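Local structure of probable secreted solute-binding lipoprotein (Streptomyces coelicolor, 3I3V) at residues E64-V70 with G289-N295; G99-A105 with M327-T331; A222-Q226 with S374-R379. The protein probably captures a solute outside the cell and hands it to a membrane transporter, as solute-binding lipoproteins of ABC importers do. One frame throughout, in Å; residues are numbered along the deposited sequence.

Contact 1. Residues E64-V70 with G289-N295; sequences EADVVMV and GFWISPN
V67, V68, M69 and V70 pair with I292, W291, F290 and G289 as two antiparallel strands at the edge of a mixed four-stranded sheet. The sheet has the order 41-46, 9-14, 67-70, 289-292, with only the last strand antiparallel, a pattern that fits the lobes of periplasmic-binding-protein folds. The short strand segments 67-70 and 289-292 run at 148° to each other, N to C, with their axes 4.5 Å apart at closest. V68 and W291 form a hydrogen-bonded pair: V68 N to W291 O and W291 N to V68 O are both 2.8 Å. V67 with I292 and M69 with F290 are non-hydrogen-bonded pairs.

On one face of the sheet, the M69 side chain lies beside F290, pointing the same way. Its methyl, CE, is 3.6 Å from F290 CE1, and the selenium makes an oblique Met-aromatic contact. V67 CG1 meets the edge of the same ring. V303 on helix 300-310 packs against V67 and I292 on this face. On the other face, V70 CG2 lies over one face of the W291 indole, crossing it at about a right angle.

Past the strand, S293 is the N-cap of helix 294-298. Its OG stands between the backbone N and the carbonyl carbon, chi1 68°. There it donates to A65 O at 2.6 Å, in the carbonyl plane and on a lone pair, and also accepts from G296 N. S293 N donates to D66 O. D66 turns its carboxylate elsewhere, to V11 N and K299.

V70 O is gripped twice, from opposite faces of its carbonyl plane. G289 N donates from one side. From the other comes W291 NE1 at 3.2 Å, with the oxygen in the plane of the indole.

Contact 2. Residues G99-A105 with M327-T331; sequences GRVLPAA and MALRT
R330 and R100 reach across to each other's segment, and each arginine donates to a backbone carbonyl there. R330 NE donates to G99 O at 3.1 Å. The oxygen sits in the guanidinium plane, while the donor stands above the carbonyl plane. R100 NH1 donates to R330 O at 2.8 Å, again with the oxygen in the guanidinium plane. Bends at chi2 and chi3 (-72° and -68°) fold the R100 chain back to this oxygen, although its CB points away. R330 O also takes a hydrogen bond from a water. R100 NH2 has its own partner in Y311 O.

The backbones add two bonds around the single bridge of V101 with L329. R330 N donates to R100 O at 2.9 Å, and L102 N to A328 O at 3.0 Å with an angle of 166°. Apolar contacts fill in beside them. V101 CG2 meets L329 CD2, A105 CB meets A328 CB at 3.8 Å, and L102 CD1 touches R330 CD. A leucine at R100 would probably leave R330 O without its guanidinium donor and Y311 O without its NH2 partner.

The four direct bonds across the contact all end on main-chain oxygens. The chemistry thus ties the loop before helix 103-108 to the segment after strand 326-327 through neutral carbonyls, without a salt bridge between the two.

Contact 3. Residues A222-Q226 with S374-R379; sequences ADKAQ and STSFTR
S374 OG donates to Q226 O at 2.8 Å, the one hydrogen bond between these segments. The hydroxyl lies anti to its own backbone N, chi1 -178°, and reaches the carbonyl from the last turn of helix 363-377. The donor is tilted 30° from the carbonyl plane.

Q226 makes most of the remaining contact. Its CG sits against the F377-T378 peptide, 3.4 Å from both F377 C and T378 N. The chain is bent at chi2 and crosses the T378 side chain at about a right angle. CG also lies 3.4 Å from T378 OG1.

A225 CB approaches the F377 ring obliquely, 4.1 Å from CD2. That ring is held mainly elsewhere, with F221 and F212 each packed edge-to-face with it.

D223 OD1 and R379 NH1 are 4.2 Å apart, too far for a salt bridge. D223 pairs with R158 instead, and R379 NH2 donates to D217 O.

A222 to A225 form a type II beta turn, closed by A225 N donating to A222 O. The contact is loop-on-helix packing: the loop after helix 203-217, with its type II turn running into a short 3-10 segment, rests on the C-terminal end of helix 363-377.

Overall arrangement
Along the chain the first segments come in the order 64-70, 99-105, 222-226, and their partners follow in the same order, 289-295, 327-331, 374-379. All three contacts therefore cross one another. Contacts 1 and 2 are neighbours, with centres 20 Å apart and nearest atoms about 7 Å apart. Y121 touches both, by F290 and by A328 and M327. Contact 3 lies on the opposite side of the chain's centre, its centre 43 Å from that of contact 1 and 37 Å from that of contact 2. Contact 1 belongs to the four-stranded sheet; contact 2 adjoins strand 326-327 of the seven-stranded sheet. Distant parts of the sequence thus build each region, consistent with a two-lobed solute-binding protein.

Contact 1. Residues E64-V70 with G289-N295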
ATOM      1  N   GLU C  64     -48.797  -5.264  29.628  1.00 33.40           N
ATOM      2  CA  GLU C  64     -48.043  -4.194  30.273  1.00 32.10           C
ATOM      3  C   GLU C  64     -47.176  -3.420  29.282  1.00 30.87           C
ATOM      4  O   GLU C  64     -46.804  -3.935  28.226  1.00 29.67           O
ATOM      5  CB  GLU C  64     -47.155  -4.754  31.395  1.00 29.33           C
ATOM      6  CG  GLU C  64     -45.906  -5.504  30.929  1.00 32.22           C
ATOM      7  CD  GLU C  64     -46.212  -6.892  30.377  1.00 32.69           C
ATOM      8  OE1 GLU C  64     -45.266  -7.612  29.997  1.00 33.61           O
ATOM      9  OE2 GLU C  64     -47.402  -7.259  30.327  1.00 32.24           O
ATOM     10  N   ALA C  65     -46.861  -2.178  29.638  1.00 29.68           N
ATOM     11  CA  ALA C  65     -46.027  -1.320  28.807  1.00 27.98           C
ATOM     12  C   ALA C  65     -44.703  -2.017  28.497  1.00 28.42           C
ATOM     13  O   ALA C  65     -44.313  -2.953  29.193  1.00 29.34           O
ATOM     14  CB  ALA C  65     -45.774   0.005  29.525  1.00 28.16           C
ATOM     15  N   ASP C  66     -44.013  -1.555  27.455  1.00 28.13           N
ATOM     16  CA  ASP C  66     -42.732  -2.129  27.043  1.00 27.72           C
ATOM     17  C   ASP C  66     -41.567  -1.641  27.905  1.00 27.37           C
ATOM     18  O   ASP C  66     -40.583  -2.359  28.119  1.00 23.51           O
ATOM     19  CB  ASP C  66     -42.455  -1.770  25.580  1.00 28.80           C
ATOM     20  CG  ASP C  66     -43.599  -2.144  24.666  1.00 29.65           C
ATOM     21  OD1 ASP C  66     -43.936  -3.346  24.606  1.00 31.02           O
ATOM     22  OD2 ASP C  66     -44.164  -1.236  24.011  1.00 31.04           O
ATOM     23  N   VAL C  67     -41.682  -0.406  28.382  1.00 26.32           N
ATOM     24  CA  VAL C  67     -40.648   0.211  29.207  1.00 24.04           C
ATOM     25  C   VAL C  67     -41.321   0.926  30.365  1.00 23.88           C
ATOM     26  O   VAL C  67     -42.362   1.574  30.197  1.00 24.80           O
ATOM     27  CB  VAL C  67     -39.835   1.255  28.403  1.00 24.57           C
ATOM     28  CG1 VAL C  67     -38.859   1.967  29.317  1.00 24.39           C
ATOM     29  CG2 VAL C  67     -39.092   0.586  27.257  1.00 25.49           C
ATOM     30  N   VAL C  68     -40.723   0.811  31.542  1.00 23.33           N
ATOM     31  CA  VAL C  68     -41.273   1.448  32.726  1.00 25.13           C
ATOM     32  C   VAL C  68     -40.297   2.469  33.286  1.00 24.06           C
ATOM     33  O   VAL C  68     -39.091   2.267  33.255  1.00 25.69           O
ATOM     34  CB  VAL C  68     -41.590   0.405  33.824  1.00 25.91           C
ATOM     35  CG1 VAL C  68     -42.349   1.070  34.962  1.00 23.79           C
ATOM     36  CG2 VAL C  68     -42.390  -0.751  33.235  1.00 24.80           C
HETATM   37  N   MSE C  69     -40.813   3.579  33.790  1.00 25.52           N
HETATM   38  CA  MSE C  69     -39.945   4.588  34.370  1.00 25.72           C
HETATM   39  C   MSE C  69     -40.375   4.859  35.794  1.00 25.25           C
HETATM   40  O   MSE C  69     -41.269   5.663  36.036  1.00 24.92           O
HETATM   41  CB  MSE C  69     -39.989   5.871  33.544  1.00 27.52           C
HETATM   42  CG  MSE C  69     -39.476   5.698  32.114  1.00 30.99           C
HETATM   43 SE   MSE C  69     -39.502   7.355  31.084  1.00 42.78          SE
HETATM   44  CE  MSE C  69     -38.152   8.308  32.100  1.00 32.48           C
ATOM     45  N   VAL C  70     -39.723   4.177  36.732  1.00 25.35           N
ATOM     46  CA  VAL C  70     -40.019   4.316  38.160  1.00 26.51           C
ATOM     47  C   VAL C  70     -38.740   4.286  38.983  1.00 26.24           C
ATOM     48  O   VAL C  70     -37.681   3.881  38.502  1.00 26.61           O
ATOM     49  CB  VAL C  70     -40.904   3.157  38.706  1.00 26.93           C
ATOM     50  CG1 VAL C  70     -42.325   3.596  38.815  1.00 28.41           C
ATOM     51  CG2 VAL C  70     -40.767   1.915  37.817  1.00 26.89           C
ATOM     52  N   GLY C 289     -35.735   5.165  37.040  1.00 32.13           N
ATOM     53  CA  GLY C 289     -34.842   4.422  36.169  1.00 28.26           C
ATOM     54  C   GLY C 289     -35.669   3.763  35.078  1.00 28.27           C
ATOM     55  O   GLY C 289     -36.901   3.747  35.176  1.00 25.56           O
ATOM     56  N   PHE C 290     -35.006   3.228  34.046  1.00 26.35           N
ATOM     57  CA  PHE C 290     -35.685   2.566  32.925  1.00 27.34           C
ATOM     58  C   PHE C 290     -35.768   1.044  33.118  1.00 29.22           C
ATOM     59  O   PHE C 290     -34.741   0.369  33.215  1.00 27.86           O
ATOM     60  CB  PHE C 290     -34.939   2.850  31.603  1.00 28.41           C
ATOM     61  CG  PHE C 290     -35.009   4.292  31.146  1.00 27.69           C
ATOM     62  CD1 PHE C 290     -36.146   4.789  30.515  1.00 25.80           C
ATOM     63  CD2 PHE C 290     -33.920   5.150  31.332  1.00 26.28           C
ATOM     64  CE1 PHE C 290     -36.202   6.121  30.067  1.00 24.57           C
ATOM     65  CE2 PHE C 290     -33.974   6.475  30.890  1.00 27.09           C
ATOM     66  CZ  PHE C 290     -35.118   6.958  30.255  1.00 22.10           C
ATOM     67  N   TRP C 291     -36.983   0.500  33.157  1.00 29.45           N
ATOM     68  CA  TRP C 291     -37.153  -0.939  33.323  1.00 30.59           C
ATOM     69  C   TRP C 291     -37.702  -1.531  32.028  1.00 31.20           C
ATOM     70  O   TRP C 291     -38.455  -0.867  31.311  1.00 28.28           O
ATOM     71  CB  TRP C 291     -38.127  -1.253  34.466  1.00 29.55           C
ATOM     72  CG  TRP C 291     -37.767  -0.644  35.787  1.00 30.81           C
ATOM     73  CD1 TRP C 291     -37.663   0.687  36.077  1.00 30.16           C
ATOM     74  CD2 TRP C 291     -37.527  -1.342  37.019  1.00 30.80           C
ATOM     75  NE1 TRP C 291     -37.381   0.862  37.411  1.00 33.54           N
ATOM     76  CE2 TRP C 291     -37.294  -0.365  38.013  1.00 29.82           C
ATOM     77  CE3 TRP C 291     -37.490  -2.698  37.378  1.00 27.27           C
ATOM     78  CZ2 TRP C 291     -37.028  -0.700  39.344  1.00 31.11           C
ATOM     79  CZ3 TRP C 291     -37.227  -3.030  38.699  1.00 27.28           C
ATOM     80  CH2 TRP C 291     -37.002  -2.036  39.667  1.00 31.12           C
ATOM     81  N   ILE C 292     -37.327  -2.771  31.723  1.00 29.93           N
ATOM     82  CA  ILE C 292     -37.832  -3.407  30.510  1.00 30.50           C
ATOM     83  C   ILE C 292     -38.724  -4.592  30.861  1.00 30.08           C
ATOM     84  O   ILE C 292     -38.334  -5.470  31.618  1.00 30.87           O
ATOM     85  CB  ILE C 292     -36.691  -3.893  29.597  1.00 30.81           C
ATOM     86  CG1 ILE C 292     -35.827  -2.702  29.174  1.00 28.33           C
ATOM     87  CG2 ILE C 292     -37.274  -4.593  28.362  1.00 28.76           C
ATOM     88  CD1 ILE C 292     -34.785  -3.045  28.132  1.00 28.79           C
ATOM     89  N   SER C 293     -39.927  -4.612  30.300  1.00 30.20           N
ATOM     90  CA  SER C 293     -40.863  -5.691  30.578  1.00 32.25           C
ATOM     91  C   SER C 293     -40.712  -6.823  29.579  1.00 33.94           C
ATOM     92  O   SER C 293     -40.028  -6.678  28.565  1.00 35.23           O
ATOM     93  CB  SER C 293     -42.290  -5.179  30.501  1.00 30.95           C
ATOM     94  OG  SER C 293     -42.593  -4.841  29.159  1.00 30.16           O
ATOM     95  N   PRO C 294     -41.326  -7.982  29.865  1.00 34.44           N
ATOM     96  CA  PRO C 294     -41.207  -9.085  28.904  1.00 35.53           C
ATOM     97  C   PRO C 294     -41.796  -8.659  27.558  1.00 36.25           C
ATOM     98  O   PRO C 294     -41.294  -9.044  26.508  1.00 36.33           O
ATOM     99  CB  PRO C 294     -41.986 -10.208  29.578  1.00 36.62           C
ATOM    100  CG  PRO C 294     -41.619  -9.997  31.039  1.00 35.19           C
ATOM    101  CD  PRO C 294     -41.767  -8.477  31.183  1.00 34.69           C
ATOM    102  N   ASN C 295     -42.855  -7.853  27.593  1.00 36.93           N
ATOM    103  CA  ASN C 295     -43.470  -7.357  26.364  1.00 37.39           C
ATOM    104  C   ASN C 295     -42.445  -6.494  25.634  1.00 39.04           C
ATOM    105  O   ASN C 295     -42.336  -6.534  24.406  1.00 36.82           O
ATOM    106  CB  ASN C 295     -44.691  -6.496  26.681  1.00 36.75           C
ATOM    107  CG  ASN C 295     -45.975  -7.287  26.739  1.00 36.90           C
ATOM    108  OD1 ASN C 295     -47.034  -6.727  27.010  1.00 37.72           O
ATOM    109  ND2 ASN C 295     -45.895  -8.590  26.484  1.00 35.42           N
TER

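Contact 2. Residues G99-A105 with M327-T331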
ATOM      1  N   GLY C  99     -20.695   2.150  31.803  1.00 49.05           N
ATOM      2  CA  GLY C  99     -19.498   2.930  31.547  1.00 45.95           C
ATOM      3  C   GLY C  99     -20.019   4.338  31.345  1.00 43.90           C
ATOM      4  O   GLY C  99     -19.297   5.323  31.511  1.00 43.40           O
ATOM      5  N   ARG C 100     -21.291   4.414  30.962  1.00 41.24           N
ATOM      6  CA  ARG C 100     -21.981   5.686  30.796  1.00 39.23           C
ATOM      7  C   ARG C 100     -22.639   5.938  32.155  1.00 38.44           C
ATOM      8  O   ARG C 100     -23.108   7.038  32.436  1.00 39.45           O
ATOM      9  CB  ARG C 100     -23.065   5.586  29.716  1.00 37.60           C
ATOM     10  CG  ARG C 100     -22.564   5.680  28.292  1.00 37.36           C
ATOM     11  CD  ARG C 100     -22.128   7.099  27.960  1.00 33.70           C
ATOM     12  NE  ARG C 100     -23.260   8.019  27.925  1.00 33.75           N
ATOM     13  CZ  ARG C 100     -23.344   9.141  28.638  1.00 34.26           C
ATOM     14  NH1 ARG C 100     -22.360   9.496  29.454  1.00 32.31           N
ATOM     15  NH2 ARG C 100     -24.419   9.909  28.537  1.00 32.87           N
ATOM     16  N   VAL C 101     -22.647   4.897  32.989  1.00 37.67           N
ATOM     17  CA  VAL C 101     -23.250   4.928  34.322  1.00 37.41           C
ATOM     18  C   VAL C 101     -22.235   5.117  35.456  1.00 39.28           C
ATOM     19  O   VAL C 101     -21.184   4.480  35.471  1.00 39.56           O
ATOM     20  CB  VAL C 101     -24.008   3.606  34.602  1.00 37.68           C
ATOM     21  CG1 VAL C 101     -24.768   3.707  35.911  1.00 36.49           C
ATOM     22  CG2 VAL C 101     -24.939   3.270  33.442  1.00 36.30           C
ATOM     23  N   LEU C 102     -22.551   5.986  36.408  1.00 38.76           N
ATOM     24  CA  LEU C 102     -21.664   6.215  37.542  1.00 39.71           C
ATOM     25  C   LEU C 102     -21.494   4.880  38.274  1.00 40.82           C
ATOM     26  O   LEU C 102     -22.480   4.237  38.619  1.00 43.42           O
ATOM     27  CB  LEU C 102     -22.286   7.257  38.475  1.00 40.29           C
ATOM     28  CG  LEU C 102     -21.853   8.727  38.388  1.00 40.02           C
ATOM     29  CD1 LEU C 102     -21.186   9.026  37.069  1.00 40.09           C
ATOM     30  CD2 LEU C 102     -23.070   9.604  38.601  1.00 38.67           C
ATOM     31  N   PRO C 103     -20.245   4.448  38.527  1.00 41.69           N
ATOM     32  CA  PRO C 103     -20.002   3.175  39.218  1.00 41.08           C
ATOM     33  C   PRO C 103     -20.905   2.917  40.422  1.00 41.91           C
ATOM     34  O   PRO C 103     -21.480   1.836  40.550  1.00 42.80           O
ATOM     35  CB  PRO C 103     -18.530   3.271  39.599  1.00 40.87           C
ATOM     36  CG  PRO C 103     -17.958   4.018  38.448  1.00 39.24           C
ATOM     37  CD  PRO C 103     -18.968   5.137  38.268  1.00 41.12           C
ATOM     38  N   ALA C 104     -21.031   3.904  41.302  1.00 41.48           N
ATOM     39  CA  ALA C 104     -21.883   3.759  42.477  1.00 40.53           C
ATOM     40  C   ALA C 104     -23.348   3.571  42.069  1.00 39.49           C
ATOM     41  O   ALA C 104     -24.087   2.805  42.690  1.00 39.23           O
ATOM     42  CB  ALA C 104     -21.740   4.981  43.379  1.00 40.35           C
ATOM     43  N   ALA C 105     -23.771   4.272  41.026  1.00 37.68           N
ATOM     44  CA  ALA C 105     -25.145   4.149  40.562  1.00 38.10           C
ATOM     45  C   ALA C 105     -25.427   2.737  40.065  1.00 37.92           C
ATOM     46  O   ALA C 105     -26.452   2.147  40.398  1.00 38.52           O
ATOM     47  CB  ALA C 105     -25.412   5.143  39.452  1.00 36.92           C
HETATM   48  N   MSE C 327     -27.981  13.533  37.759  1.00 34.49           N
HETATM   49  CA  MSE C 327     -28.104  12.286  37.003  1.00 34.81           C
HETATM   50  C   MSE C 327     -27.261  11.141  37.536  1.00 33.98           C
HETATM   51  O   MSE C 327     -26.276  11.359  38.237  1.00 32.70           O
HETATM   52  CB  MSE C 327     -27.717  12.528  35.537  1.00 35.80           C
HETATM   53  CG  MSE C 327     -28.490  13.642  34.853  1.00 36.52           C
HETATM   54 SE   MSE C 327     -30.365  13.250  34.693  1.00 44.80          SE
HETATM   55  CE  MSE C 327     -30.281  12.118  33.133  1.00 39.13           C
ATOM     56  N   ALA C 328     -27.658   9.921  37.184  1.00 33.15           N
ATOM     57  CA  ALA C 328     -26.935   8.723  37.588  1.00 33.18           C
ATOM     58  C   ALA C 328     -25.907   8.347  36.525  1.00 34.05           C
ATOM     59  O   ALA C 328     -25.207   7.353  36.676  1.00 36.06           O
ATOM     60  CB  ALA C 328     -27.897   7.573  37.799  1.00 30.28           C
ATOM     61  N   LEU C 329     -25.820   9.135  35.452  1.00 34.58           N
ATOM     62  CA  LEU C 329     -24.863   8.867  34.378  1.00 35.07           C
ATOM     63  C   LEU C 329     -23.782   9.943  34.325  1.00 37.44           C
ATOM     64  O   LEU C 329     -23.970  11.054  34.829  1.00 38.89           O
ATOM     65  CB  LEU C 329     -25.583   8.817  33.025  1.00 34.76           C
ATOM     66  CG  LEU C 329     -26.875   8.001  32.944  1.00 33.85           C
ATOM     67  CD1 LEU C 329     -27.466   8.113  31.544  1.00 32.68           C
ATOM     68  CD2 LEU C 329     -26.589   6.553  33.289  1.00 31.66           C
ATOM     69  N   ARG C 330     -22.653   9.618  33.701  1.00 38.71           N
ATOM     70  CA  ARG C 330     -21.549  10.568  33.565  1.00 38.76           C
ATOM     71  C   ARG C 330     -21.933  11.686  32.605  1.00 37.94           C
ATOM     72  O   ARG C 330     -22.464  11.420  31.524  1.00 36.91           O
ATOM     73  CB  ARG C 330     -20.309   9.881  32.997  1.00 40.99           C
ATOM     74  CG  ARG C 330     -20.124   8.447  33.420  1.00 44.32           C
ATOM     75  CD  ARG C 330     -18.883   8.270  34.259  1.00 45.41           C
ATOM     76  NE  ARG C 330     -18.200   7.038  33.895  1.00 47.36           N
ATOM     77  CZ  ARG C 330     -17.236   6.473  34.609  1.00 49.28           C
ATOM     78  NH1 ARG C 330     -16.831   7.030  35.744  1.00 48.21           N
ATOM     79  NH2 ARG C 330     -16.682   5.346  34.184  1.00 50.46           N
ATOM     80  N   THR C 331     -21.662  12.928  33.011  1.00 37.04           N
ATOM     81  CA  THR C 331     -21.930  14.120  32.202  1.00 36.50           C
ATOM     82  C   THR C 331     -20.830  15.135  32.487  1.00 39.01           C
ATOM     83  O   THR C 331     -20.056  14.985  33.440  1.00 39.13           O
ATOM     84  CB  THR C 331     -23.229  14.862  32.579  1.00 33.62           C
ATOM     85  OG1 THR C 331     -24.127  13.985  33.253  1.00 40.37           O
ATOM     86  CG2 THR C 331     -23.896  15.405  31.338  1.00 34.03           C
TER
HETATM   87  O   HOH W   1     -23.551  13.223  29.206  1.00 48.00           O

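Contact 3. Residues A222-Q226 with S374-R379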
ATOM      1  N   ALA C 222     -32.471  25.100  64.932  1.00 31.77           N
ATOM      2  CA  ALA C 222     -33.394  26.173  65.292  1.00 33.13           C
ATOM      3  C   ALA C 222     -34.197  25.771  66.522  1.00 33.72           C
ATOM      4  O   ALA C 222     -34.434  24.582  66.756  1.00 33.01           O
ATOM      5  CB  ALA C 222     -34.346  26.458  64.128  1.00 31.57           C
ATOM      6  N   ASP C 223     -34.615  26.755  67.311  1.00 35.12           N
ATOM      7  CA  ASP C 223     -35.403  26.456  68.495  1.00 36.64           C
ATOM      8  C   ASP C 223     -36.660  25.714  68.042  1.00 37.85           C
ATOM      9  O   ASP C 223     -37.232  26.036  67.002  1.00 38.85           O
ATOM     10  CB  ASP C 223     -35.808  27.741  69.234  1.00 38.35           C
ATOM     11  CG  ASP C 223     -34.624  28.455  69.896  1.00 38.73           C
ATOM     12  OD1 ASP C 223     -33.752  27.778  70.478  1.00 38.21           O
ATOM     13  OD2 ASP C 223     -34.581  29.704  69.849  1.00 40.56           O
ATOM     14  N   LYS C 224     -37.063  24.700  68.798  1.00 37.82           N
ATOM     15  CA  LYS C 224     -38.268  23.942  68.484  1.00 40.08           C
ATOM     16  C   LYS C 224     -38.217  23.102  67.195  1.00 38.73           C
ATOM     17  O   LYS C 224     -39.251  22.702  66.671  1.00 37.67           O
ATOM     18  CB  LYS C 224     -39.462  24.909  68.438  1.00 40.83           C
ATOM     19  CG  LYS C 224     -39.573  25.782  69.688  1.00 46.38           C
ATOM     20  CD  LYS C 224     -40.888  26.564  69.788  1.00 50.62           C
ATOM     21  CE  LYS C 224     -41.091  27.538  68.630  1.00 52.98           C
ATOM     22  NZ  LYS C 224     -41.622  26.870  67.401  1.00 56.57           N
ATOM     23  N   ALA C 225     -37.016  22.830  66.697  1.00 40.34           N
ATOM     24  CA  ALA C 225     -36.837  22.049  65.468  1.00 39.11           C
ATOM     25  C   ALA C 225     -37.663  20.762  65.435  1.00 38.32           C
ATOM     26  O   ALA C 225     -38.048  20.298  64.365  1.00 37.75           O
ATOM     27  CB  ALA C 225     -35.354  21.717  65.277  1.00 37.31           C
ATOM     28  N   GLN C 226     -37.924  20.195  66.608  1.00 37.07           N
ATOM     29  CA  GLN C 226     -38.684  18.953  66.736  1.00 38.58           C
ATOM     30  C   GLN C 226     -40.095  19.025  66.165  1.00 37.25           C
ATOM     31  O   GLN C 226     -40.675  18.000  65.801  1.00 39.23           O
ATOM     32  CB  GLN C 226     -38.763  18.543  68.206  1.00 40.95           C
ATOM     33  CG  GLN C 226     -37.638  19.110  69.039  1.00 46.10           C
ATOM     34  CD  GLN C 226     -38.103  20.186  70.002  1.00 45.99           C
ATOM     35  OE1 GLN C 226     -37.291  20.934  70.550  1.00 50.20           O
ATOM     36  NE2 GLN C 226     -39.408  20.256  70.230  1.00 45.84           N
ATOM     37  N   SER C 374     -38.541  12.985  65.651  1.00 31.44           N
ATOM     38  CA  SER C 374     -39.028  14.194  66.302  1.00 32.77           C
ATOM     39  C   SER C 374     -38.589  14.167  67.770  1.00 32.93           C
ATOM     40  O   SER C 374     -38.043  15.139  68.283  1.00 34.38           O
ATOM     41  CB  SER C 374     -40.550  14.272  66.223  1.00 34.00           C
ATOM     42  OG  SER C 374     -41.019  15.465  66.826  1.00 35.42           O
ATOM     43  N   THR C 375     -38.823  13.038  68.432  1.00 32.46           N
ATOM     44  CA  THR C 375     -38.447  12.861  69.831  1.00 32.63           C
ATOM     45  C   THR C 375     -36.956  13.144  70.015  1.00 33.87           C
ATOM     46  O   THR C 375     -36.555  13.844  70.952  1.00 35.50           O
ATOM     47  CB  THR C 375     -38.747  11.411  70.322  1.00 30.91           C
ATOM     48  OG1 THR C 375     -40.153  11.156  70.253  1.00 29.41           O
ATOM     49  CG2 THR C 375     -38.296  11.220  71.764  1.00 31.93           C
ATOM     50  N   SER C 376     -36.142  12.609  69.112  1.00 32.38           N
ATOM     51  CA  SER C 376     -34.695  12.789  69.173  1.00 31.76           C
ATOM     52  C   SER C 376     -34.200  14.227  69.033  1.00 31.69           C
ATOM     53  O   SER C 376     -33.160  14.575  69.585  1.00 32.11           O
ATOM     54  CB  SER C 376     -34.018  11.927  68.108  1.00 31.44           C
ATOM     55  OG  SER C 376     -34.357  10.563  68.273  1.00 32.69           O
ATOM     56  N   PHE C 377     -34.912  15.061  68.284  1.00 31.48           N
ATOM     57  CA  PHE C 377     -34.479  16.449  68.116  1.00 32.34           C
ATOM     58  C   PHE C 377     -34.748  17.334  69.335  1.00 32.23           C
ATOM     59  O   PHE C 377     -34.299  18.477  69.384  1.00 32.08           O
ATOM     60  CB  PHE C 377     -35.142  17.085  66.887  1.00 31.10           C
ATOM     61  CG  PHE C 377     -34.303  17.028  65.646  1.00 32.42           C
ATOM     62  CD1 PHE C 377     -34.395  15.951  64.768  1.00 32.07           C
ATOM     63  CD2 PHE C 377     -33.413  18.056  65.351  1.00 30.41           C
ATOM     64  CE1 PHE C 377     -33.615  15.903  63.612  1.00 31.25           C
ATOM     65  CE2 PHE C 377     -32.629  18.013  64.199  1.00 30.90           C
ATOM     66  CZ  PHE C 377     -32.732  16.936  63.327  1.00 29.75           C
ATOM     67  N   THR C 378     -35.487  16.813  70.309  1.00 34.32           N
ATOM     68  CA  THR C 378     -35.818  17.569  71.518  1.00 37.03           C
ATOM     69  C   THR C 378     -34.596  17.638  72.430  1.00 37.21           C
ATOM     70  O   THR C 378     -34.114  16.612  72.906  1.00 36.88           O
ATOM     71  CB  THR C 378     -36.972  16.900  72.280  1.00 39.63           C
ATOM     72  OG1 THR C 378     -38.056  16.653  71.377  1.00 43.52           O
ATOM     73  CG2 THR C 378     -37.462  17.797  73.403  1.00 41.57           C
ATOM     74  N   ARG C 379     -34.096  18.849  72.667  1.00 37.38           N
ATOM     75  CA  ARG C 379     -32.911  19.041  73.497  1.00 38.06           C
ATOM     76  C   ARG C 379     -32.990  18.377  74.860  1.00 37.22           C
ATOM     77  O   ARG C 379     -34.032  18.375  75.512  1.00 37.64           O
ATOM     78  CB  ARG C 379     -32.636  20.530  73.675  1.00 39.34           C
ATOM     79  CG  ARG C 379     -32.584  21.273  72.370  1.00 40.56           C
ATOM     80  CD  ARG C 379     -32.296  22.735  72.577  1.00 41.61           C
ATOM     81  NE  ARG C 379     -30.917  22.987  72.967  1.00 41.33           N
ATOM     82  CZ  ARG C 379     -30.331  24.172  72.843  1.00 41.15           C
ATOM     83  NH1 ARG C 379     -31.016  25.190  72.338  1.00 39.22           N
ATOM     84  NH2 ARG C 379     -29.071  24.344  73.220  1.00 41.13           N
TER